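Local atomic coordinates of bifunctional protein PutA (Bdellovibrio bacteriovorus, PDB entry 5UR2), a protein that probably oxidises L-proline to L-glutamate in two steps, joining an FAD-dependent proline dehydrogenase to an NAD-dependent L-glutamate gamma-semialdehyde dehydrogenase. Residues 463-468 and 936-941; 563-568 and 596-601. All coordinates share one frame; numbering follows the deposited sequence.

Contact 1: 463-468 and 936-941; sequences GKFYNE and AMVDRH
N467 turns its CG beside its own backbone N (chi1 -64°), which carries the amide over to the loop of V938 and R940. R940 sends CG the same way (chi1 -57°) and then runs extended to NE, along the amide oxygen. N467 ND2 donates to V938 O at 2.9 Å, nearly straight (165°), with V938 O in the plane of the N467 amide. R940 NE donates to N467 OD1 at 3.0 Å. This bond is more bent, with NE well above the carbonyl plane, and the amide and guanidinium planes stand at right angles. M937 CE lies over one guanidinium face and also touches N467 CB at 3.8 Å. V938 O accepts R940 N as well, from the face opposite N467 ND2. The pairing joins the linker that follows the proline dehydrogenase barrel to a late loop of the aldehyde dehydrogenase fold. F465 CD2 meets D939 CB at 3.6 Å, and F465 CZ reaches V938 CG1 at 4.0 Å. One water accepts a hydrogen bond from K464 NZ and donates to F465 O and D939 OD2. Another donates to both N467 OD1 and D939 OD2. R940 NH1 bonds to Q316 O, while K464 NZ reaches G618 O of the second subunit.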
ATOM      1  N   GLY B 463       4.508 -15.490   7.144  1.00 38.71           N
ATOM      2  CA  GLY B 463       4.405 -14.107   6.756  1.00 44.56           C
ATOM      3  C   GLY B 463       3.245 -13.346   7.352  1.00 42.25           C
ATOM      4  O   GLY B 463       3.256 -12.110   7.319  1.00 52.23           O
ATOM      5  N   LYS B 464       2.250 -14.029   7.906  1.00 29.02           N
ATOM      6  CA  LYS B 464       1.095 -13.335   8.453  1.00 31.21           C
ATOM      7  C   LYS B 464       1.399 -12.827   9.859  1.00 25.66           C
ATOM      8  O   LYS B 464       2.101 -13.479  10.625  1.00 23.06           O
ATOM      9  CB  LYS B 464      -0.121 -14.262   8.465  1.00 27.22           C
ATOM     10  CG  LYS B 464      -1.397 -13.637   8.982  1.00 23.30           C
ATOM     11  CD  LYS B 464      -2.582 -14.609   8.845  1.00 27.73           C
ATOM     12  CE  LYS B 464      -3.808 -14.196   9.686  1.00 27.18           C
ATOM     13  NZ  LYS B 464      -4.298 -12.805   9.439  1.00 23.06           N
ATOM     14  N   PHE B 465       0.899 -11.636  10.178  1.00 23.42           N
ATOM     15  CA  PHE B 465       1.019 -11.101  11.528  1.00 19.33           C
ATOM     16  C   PHE B 465       0.016 -11.758  12.465  1.00 19.97           C
ATOM     17  O   PHE B 465      -1.163 -11.905  12.125  1.00 20.66           O
ATOM     18  CB  PHE B 465       0.766  -9.597  11.543  1.00 15.67           C
ATOM     19  CG  PHE B 465       0.701  -9.016  12.925  1.00 17.41           C
ATOM     20  CD1 PHE B 465       1.871  -8.641  13.588  1.00 18.65           C
ATOM     21  CD2 PHE B 465      -0.524  -8.845  13.566  1.00 13.90           C
ATOM     22  CE1 PHE B 465       1.813  -8.103  14.860  1.00 21.74           C
ATOM     23  CE2 PHE B 465      -0.589  -8.312  14.848  1.00 19.49           C
ATOM     24  CZ  PHE B 465       0.583  -7.943  15.498  1.00 20.21           C
ATOM     25  N   TYR B 466       0.473 -12.080  13.676  1.00 21.64           N
ATOM     26  CA  TYR B 466      -0.394 -12.583  14.740  1.00 24.11           C
ATOM     27  C   TYR B 466      -0.221 -11.724  15.979  1.00 22.97           C
ATOM     28  O   TYR B 466       0.892 -11.295  16.299  1.00 20.83           O
ATOM     29  CB  TYR B 466      -0.096 -14.064  15.086  1.00 18.08           C
ATOM     30  CG  TYR B 466      -0.497 -14.982  13.962  1.00 19.02           C
ATOM     31  CD1 TYR B 466       0.394 -15.289  12.920  1.00 13.35           C
ATOM     32  CD2 TYR B 466      -1.789 -15.496  13.905  1.00 19.49           C
ATOM     33  CE1 TYR B 466       0.001 -16.107  11.863  1.00 15.52           C
ATOM     34  CE2 TYR B 466      -2.194 -16.335  12.859  1.00 17.87           C
ATOM     35  CZ  TYR B 466      -1.299 -16.626  11.835  1.00 18.96           C
ATOM     36  OH  TYR B 466      -1.725 -17.440  10.807  1.00 25.03           O
ATOM     37  N   ASN B 467      -1.329 -11.462  16.661  1.00 21.36           N
ATOM     38  CA  ASN B 467      -1.282 -10.732  17.916  1.00 20.45           C
ATOM     39  C   ASN B 467      -0.763 -11.610  19.052  1.00 20.78           C
ATOM     40  O   ASN B 467      -0.975 -12.820  19.078  1.00 15.87           O
ATOM     41  CB  ASN B 467      -2.666 -10.219  18.270  1.00 17.97           C
ATOM     42  CG  ASN B 467      -3.176  -9.212  17.273  1.00 22.91           C
ATOM     43  OD1 ASN B 467      -3.756  -9.575  16.241  1.00 18.83           O
ATOM     44  ND2 ASN B 467      -3.000  -7.933  17.590  1.00 21.47           N
ATOM     45  N   GLU B 468      -0.134 -10.969  20.020  1.00 20.37           N
ATOM     46  CA  GLU B 468       0.345 -11.655  21.214  1.00 21.08           C
ATOM     47  C   GLU B 468      -0.819 -12.158  22.071  1.00 21.67           C
ATOM     48  O   GLU B 468      -1.727 -11.378  22.408  1.00 18.41           O
ATOM     49  CB  GLU B 468       1.219 -10.695  22.025  1.00 23.16           C
ATOM     50  CG  GLU B 468       1.668 -11.252  23.358  1.00 20.18           C
ATOM     51  CD  GLU B 468       2.775 -12.282  23.244  1.00 18.67           C
ATOM     52  OE1 GLU B 468       3.426 -12.386  22.178  1.00 24.89           O
ATOM     53  OE2 GLU B 468       2.990 -12.999  24.235  1.00 26.74           O
ATOM     54  N   ALA B 936      -9.463  -2.055  20.851  1.00 18.99           N
ATOM     55  CA  ALA B 936      -8.895  -2.152  19.510  1.00 24.28           C
ATOM     56  C   ALA B 936      -7.523  -2.813  19.570  1.00 22.22           C
ATOM     57  O   ALA B 936      -6.694  -2.469  20.411  1.00 22.54           O
ATOM     58  CB  ALA B 936      -8.776  -0.761  18.865  1.00 14.52           C
ATOM     59  N   MET B 937      -7.282  -3.764  18.678  1.00 21.87           N
ATOM     60  CA  MET B 937      -6.011  -4.475  18.635  1.00 21.24           C
ATOM     61  C   MET B 937      -5.264  -4.159  17.346  1.00 18.52           C
ATOM     62  O   MET B 937      -5.869  -3.941  16.291  1.00 16.67           O
ATOM     63  CB  MET B 937      -6.218  -5.984  18.742  1.00 19.54           C
ATOM     64  CG  MET B 937      -6.957  -6.412  20.016  1.00 20.14           C
ATOM     65  SD  MET B 937      -7.181  -8.198  20.047  1.00 26.84           S
ATOM     66  CE  MET B 937      -5.511  -8.783  20.382  1.00 13.39           C
ATOM     67  N   VAL B 938      -3.935  -4.147  17.447  1.00 18.53           N
ATOM     68  CA  VAL B 938      -3.095  -3.978  16.272  1.00 13.20           C
ATOM     69  C   VAL B 938      -3.519  -4.952  15.182  1.00 17.49           C
ATOM     70  O   VAL B 938      -3.830  -6.117  15.456  1.00 18.49           O
ATOM     71  CB  VAL B 938      -1.625  -4.190  16.659  1.00 17.55           C
ATOM     72  CG1 VAL B 938      -0.730  -4.198  15.396  1.00 13.12           C
ATOM     73  CG2 VAL B 938      -1.207  -3.113  17.666  1.00 17.97           C
ATOM     74  N   ASP B 939      -3.547  -4.453  13.940  1.00 17.21           N
ATOM     75  CA  ASP B 939      -3.868  -5.195  12.723  1.00 20.71           C
ATOM     76  C   ASP B 939      -5.360  -5.514  12.631  1.00 24.10           C
ATOM     77  O   ASP B 939      -5.971  -5.306  11.582  1.00 34.14           O
ATOM     78  CB  ASP B 939      -2.995  -6.466  12.621  1.00 22.09           C
ATOM     79  CG  ASP B 939      -3.242  -7.259  11.342  1.00 24.93           C
ATOM     80  OD1 ASP B 939      -3.045  -6.707  10.228  1.00 20.50           O
ATOM     81  OD2 ASP B 939      -3.596  -8.463  11.452  1.00 19.94           O
ATOM     82  N   ARG B 940      -5.965  -5.986  13.723  1.00 21.68           N
ATOM     83  CA  ARG B 940      -7.387  -6.332  13.706  1.00 19.21           C
ATOM     84  C   ARG B 940      -8.282  -5.100  13.610  1.00 22.80           C
ATOM     85  O   ARG B 940      -9.293  -5.127  12.900  1.00 23.60           O
ATOM     86  CB  ARG B 940      -7.753  -7.137  14.952  1.00 26.65           C
ATOM     87  CG  ARG B 940      -6.951  -8.397  15.149  1.00 27.15           C
ATOM     88  CD  ARG B 940      -7.539  -9.242  16.252  1.00 21.89           C
ATOM     89  NE  ARG B 940      -6.627 -10.316  16.591  1.00 24.30           N
ATOM     90  CZ  ARG B 940      -6.876 -11.274  17.482  1.00 22.43           C
ATOM     91  NH1 ARG B 940      -8.026 -11.309  18.152  1.00 14.90           N
ATOM     92  NH2 ARG B 940      -5.957 -12.198  17.708  1.00 20.28           N
ATOM     93  N   HIS B 941      -7.971  -4.029  14.347  1.00 19.11           N
ATOM     94  CA  HIS B 941      -8.819  -2.832  14.384  1.00 23.04           C
ATOM     95  C   HIS B 941      -7.949  -1.576  14.371  1.00 23.40           C
ATOM     96  O   HIS B 941      -7.810  -0.885  15.391  1.00 23.87           O
ATOM     97  CB  HIS B 941      -9.724  -2.834  15.624  1.00 19.25           C
ATOM     98  CG  HIS B 941     -10.107  -4.198  16.091  1.00 19.41           C
ATOM     99  ND1 HIS B 941      -9.485  -4.820  17.150  1.00 22.76           N
ATOM    100  CD2 HIS B 941     -11.078  -5.046  15.672  1.00 25.39           C
ATOM    101  CE1 HIS B 941     -10.037  -6.007  17.346  1.00 24.30           C
ATOM    102  NE2 HIS B 941     -11.006  -6.169  16.460  1.00 20.49           N
TER
HETATM  103  O   HOH W   1      -2.822 -10.666  10.238  1.00 22.64           O
HETATM  104  O   HOH W   2      -3.830 -12.871  15.911  1.00 14.40           O
HETATM  105  O   HOH W   3      -4.349  -9.840  13.669  1.00 19.69           O

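Contact 2: 563-568 and 596-601; sequences KLADIM and EAIDFC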
ATOM      1  N   LYS B 563      13.826  -7.645  19.315  1.00 22.74           N
ATOM      2  CA  LYS B 563      14.429  -8.007  20.588  1.00 16.83           C
ATOM      3  C   LYS B 563      13.725  -7.295  21.731  1.00 17.06           C
ATOM      4  O   LYS B 563      13.483  -7.896  22.784  1.00 22.39           O
ATOM      5  CB  LYS B 563      15.927  -7.685  20.594  1.00 26.68           C
ATOM      6  CG  LYS B 563      16.685  -8.340  21.759  1.00 40.54           C
ATOM      7  CD  LYS B 563      18.198  -8.083  21.685  1.00 52.11           C
ATOM      8  CE  LYS B 563      18.944  -8.686  22.887  1.00 50.54           C
ATOM      9  NZ  LYS B 563      20.361  -8.210  22.958  1.00 44.56           N
ATOM     10  N   LEU B 564      13.339  -6.029  21.521  1.00 19.50           N
ATOM     11  CA  LEU B 564      12.554  -5.311  22.523  1.00 17.28           C
ATOM     12  C   LEU B 564      11.270  -6.072  22.859  1.00 19.97           C
ATOM     13  O   LEU B 564      10.937  -6.257  24.034  1.00 20.71           O
ATOM     14  CB  LEU B 564      12.237  -3.899  22.024  1.00 13.81           C
ATOM     15  CG  LEU B 564      11.302  -3.073  22.913  1.00 20.35           C
ATOM     16  CD1 LEU B 564      11.902  -2.948  24.296  1.00 17.17           C
ATOM     17  CD2 LEU B 564      10.982  -1.688  22.311  1.00 13.81           C
ATOM     18  N   ALA B 565      10.558  -6.554  21.834  1.00 18.80           N
ATOM     19  CA  ALA B 565       9.349  -7.346  22.054  1.00 15.43           C
ATOM     20  C   ALA B 565       9.639  -8.622  22.840  1.00 20.13           C
ATOM     21  O   ALA B 565       8.840  -9.024  23.698  1.00 21.33           O
ATOM     22  CB  ALA B 565       8.703  -7.704  20.711  1.00 16.40           C
ATOM     23  N   ASP B 566      10.772  -9.275  22.562  1.00 15.24           N
ATOM     24  CA  ASP B 566      11.121 -10.481  23.304  1.00 15.89           C
ATOM     25  C   ASP B 566      11.398 -10.169  24.760  1.00 20.13           C
ATOM     26  O   ASP B 566      10.985 -10.921  25.644  1.00 24.26           O
ATOM     27  CB  ASP B 566      12.343 -11.158  22.691  1.00 20.43           C
ATOM     28  CG  ASP B 566      12.081 -11.657  21.284  1.00 22.26           C
ATOM     29  OD1 ASP B 566      10.916 -11.918  20.936  1.00 30.81           O
ATOM     30  OD2 ASP B 566      13.042 -11.757  20.521  1.00 20.60           O
ATOM     31  N   ILE B 567      12.080  -9.052  25.025  1.00 23.78           N
ATOM     32  CA  ILE B 567      12.342  -8.667  26.406  1.00 24.67           C
ATOM     33  C   ILE B 567      11.035  -8.351  27.123  1.00 22.30           C
ATOM     34  O   ILE B 567      10.819  -8.786  28.262  1.00 20.98           O
ATOM     35  CB  ILE B 567      13.333  -7.496  26.435  1.00 24.94           C
ATOM     36  CG1 ILE B 567      14.721  -7.999  26.028  1.00 23.60           C
ATOM     37  CG2 ILE B 567      13.312  -6.781  27.792  1.00 21.65           C
ATOM     38  CD1 ILE B 567      15.672  -6.890  25.632  1.00 14.92           C
ATOM     39  N   MET B 568      10.125  -7.633  26.452  1.00 19.38           N
ATOM     40  CA  MET B 568       8.800  -7.401  27.022  1.00 19.13           C
ATOM     41  C   MET B 568       8.101  -8.722  27.332  1.00 21.62           C
ATOM     42  O   MET B 568       7.448  -8.858  28.376  1.00 16.40           O
ATOM     43  CB  MET B 568       7.930  -6.586  26.071  1.00 16.20           C
ATOM     44  CG  MET B 568       8.268  -5.109  25.921  1.00 19.72           C
ATOM     45  SD  MET B 568       7.194  -4.420  24.601  1.00 23.34           S
ATOM     46  CE  MET B 568       7.678  -2.686  24.677  1.00 21.85           C
ATOM     47  N   GLU B 596      -0.501  -5.298  23.706  1.00 17.03           N
ATOM     48  CA  GLU B 596      -0.545  -4.279  22.664  1.00 16.48           C
ATOM     49  C   GLU B 596       0.847  -3.714  22.392  1.00 17.14           C
ATOM     50  O   GLU B 596       1.206  -3.491  21.228  1.00 15.16           O
ATOM     51  CB  GLU B 596      -1.535  -3.173  23.053  1.00 15.90           C
ATOM     52  CG  GLU B 596      -1.819  -2.138  21.940  1.00 26.25           C
ATOM     53  CD  GLU B 596      -2.839  -1.060  22.346  1.00 31.83           C
ATOM     54  OE1 GLU B 596      -2.609   0.116  22.042  1.00 41.66           O
ATOM     55  OE2 GLU B 596      -3.877  -1.379  22.944  1.00 36.36           O
ATOM     56  N   ALA B 597       1.659  -3.507  23.446  1.00 17.43           N
ATOM     57  CA  ALA B 597       3.009  -2.978  23.244  1.00 16.04           C
ATOM     58  C   ALA B 597       3.853  -3.941  22.432  1.00 17.12           C
ATOM     59  O   ALA B 597       4.566  -3.532  21.509  1.00 16.26           O
ATOM     60  CB  ALA B 597       3.700  -2.684  24.585  1.00 15.17           C
ATOM     61  N   ILE B 598       3.781  -5.225  22.762  1.00 16.79           N
ATOM     62  CA  ILE B 598       4.480  -6.237  21.979  1.00 21.51           C
ATOM     63  C   ILE B 598       3.973  -6.233  20.542  1.00 18.82           C
ATOM     64  O   ILE B 598       4.756  -6.312  19.587  1.00 15.95           O
ATOM     65  CB  ILE B 598       4.305  -7.608  22.650  1.00 13.54           C
ATOM     66  CG1 ILE B 598       5.054  -7.603  23.977  1.00 13.26           C
ATOM     67  CG2 ILE B 598       4.767  -8.785  21.725  1.00 12.99           C
ATOM     68  CD1 ILE B 598       4.649  -8.747  24.920  1.00 24.46           C
ATOM     69  N   ASP B 599       2.657  -6.105  20.373  1.00 13.93           N
ATOM     70  CA  ASP B 599       2.063  -6.110  19.041  1.00 16.12           C
ATOM     71  C   ASP B 599       2.583  -4.957  18.191  1.00 15.00           C
ATOM     72  O   ASP B 599       2.868  -5.146  17.005  1.00 21.64           O
ATOM     73  CB  ASP B 599       0.531  -6.051  19.133  1.00 12.88           C
ATOM     74  CG  ASP B 599      -0.099  -7.375  19.562  1.00 17.29           C
ATOM     75  OD1 ASP B 599       0.600  -8.427  19.537  1.00 20.64           O
ATOM     76  OD2 ASP B 599      -1.321  -7.366  19.895  1.00 12.98           O
ATOM     77  N   PHE B 600       2.671  -3.748  18.767  1.00 20.23           N
ATOM     78  CA  PHE B 600       3.211  -2.600  18.027  1.00 21.26           C
ATOM     79  C   PHE B 600       4.627  -2.886  17.537  1.00 19.27           C
ATOM     80  O   PHE B 600       4.957  -2.652  16.364  1.00 16.36           O
ATOM     81  CB  PHE B 600       3.195  -1.340  18.909  1.00 14.38           C
ATOM     82  CG  PHE B 600       1.851  -0.641  18.987  1.00 14.34           C
ATOM     83  CD1 PHE B 600       1.080  -0.435  17.841  1.00 14.21           C
ATOM     84  CD2 PHE B 600       1.378  -0.164  20.203  1.00 16.69           C
ATOM     85  CE1 PHE B 600      -0.153   0.217  17.905  1.00 14.72           C
ATOM     86  CE2 PHE B 600       0.130   0.498  20.291  1.00 13.68           C
ATOM     87  CZ  PHE B 600      -0.629   0.681  19.132  1.00 22.65           C
ATOM     88  N   CYS B 601       5.476  -3.394  18.435  1.00 15.99           N
ATOM     89  CA  CYS B 601       6.836  -3.784  18.087  1.00 17.24           C
ATOM     90  C   CYS B 601       6.855  -4.708  16.881  1.00 19.96           C
ATOM     91  O   CYS B 601       7.526  -4.441  15.873  1.00 13.61           O
ATOM     92  CB  CYS B 601       7.492  -4.486  19.276  1.00 14.39           C
ATOM     93  SG  CYS B 601       7.910  -3.423  20.650  1.00 20.88           S
TER
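M568 lays its side chain along I598, the two running in opposite directions. M568 CB meets I598 CG1 at 3.7 Å. Beyond CG the M568 side chain is extended, which brings SD to 3.9 Å from A597 CB, and CE carries on to C601 SG at 4.1 Å. One turn back, A565 CB faces C601 CB at 3.7 Å. This small methyl sits where the backbones come nearest, with A565 CA and I598 CA 5.0 Å apart. L564 touches from the flank, its CD2 3.9 Å from C601 SG. C601 points SG back beside its backbone N (chi1 -72°), which lets the sulfur touch both L564 CD2 and M568 CE. All six touching residues are buried, and no hydrogen bond crosses between the two segments. The two helical segments run nearly antiparallel, at 163°, and their axes approach to 8.9 Å. The small A565 at the closest point is consistent with this short spacing. Beside this packing, D566 forms a salt bridge with R602. Helix 671-684 packs on L564 and M568 through M680, and L677 also touches M568. Helix 646-657 adds A649 against M568 and T653 against L564 and C601, completing a four-helix neighbourhood.

Overall arrangement
From the N terminus the chain passes through the N-terminal helices and the proline dehydrogenase barrel, then reaches 463-468 in the linker before helix 476-491. After a small sheet and helix 532-549 comes helix 554-570, and the chain turns back through helix 572-583 into helix 587-611. Contact 2 closes this short, largely helical loop. Contact 1 closes a far longer one, when 936-941, in the loop after strand 926-929, returns to the linker. The short loop lies wholly within the long one, so the two do not cross. Their centres are 13 Å apart and they meet at helix 587-611. D599 probably accepts hydrogen bonds from E468 N and N467 ND2, and V938 CG2 packs on F600 CE1.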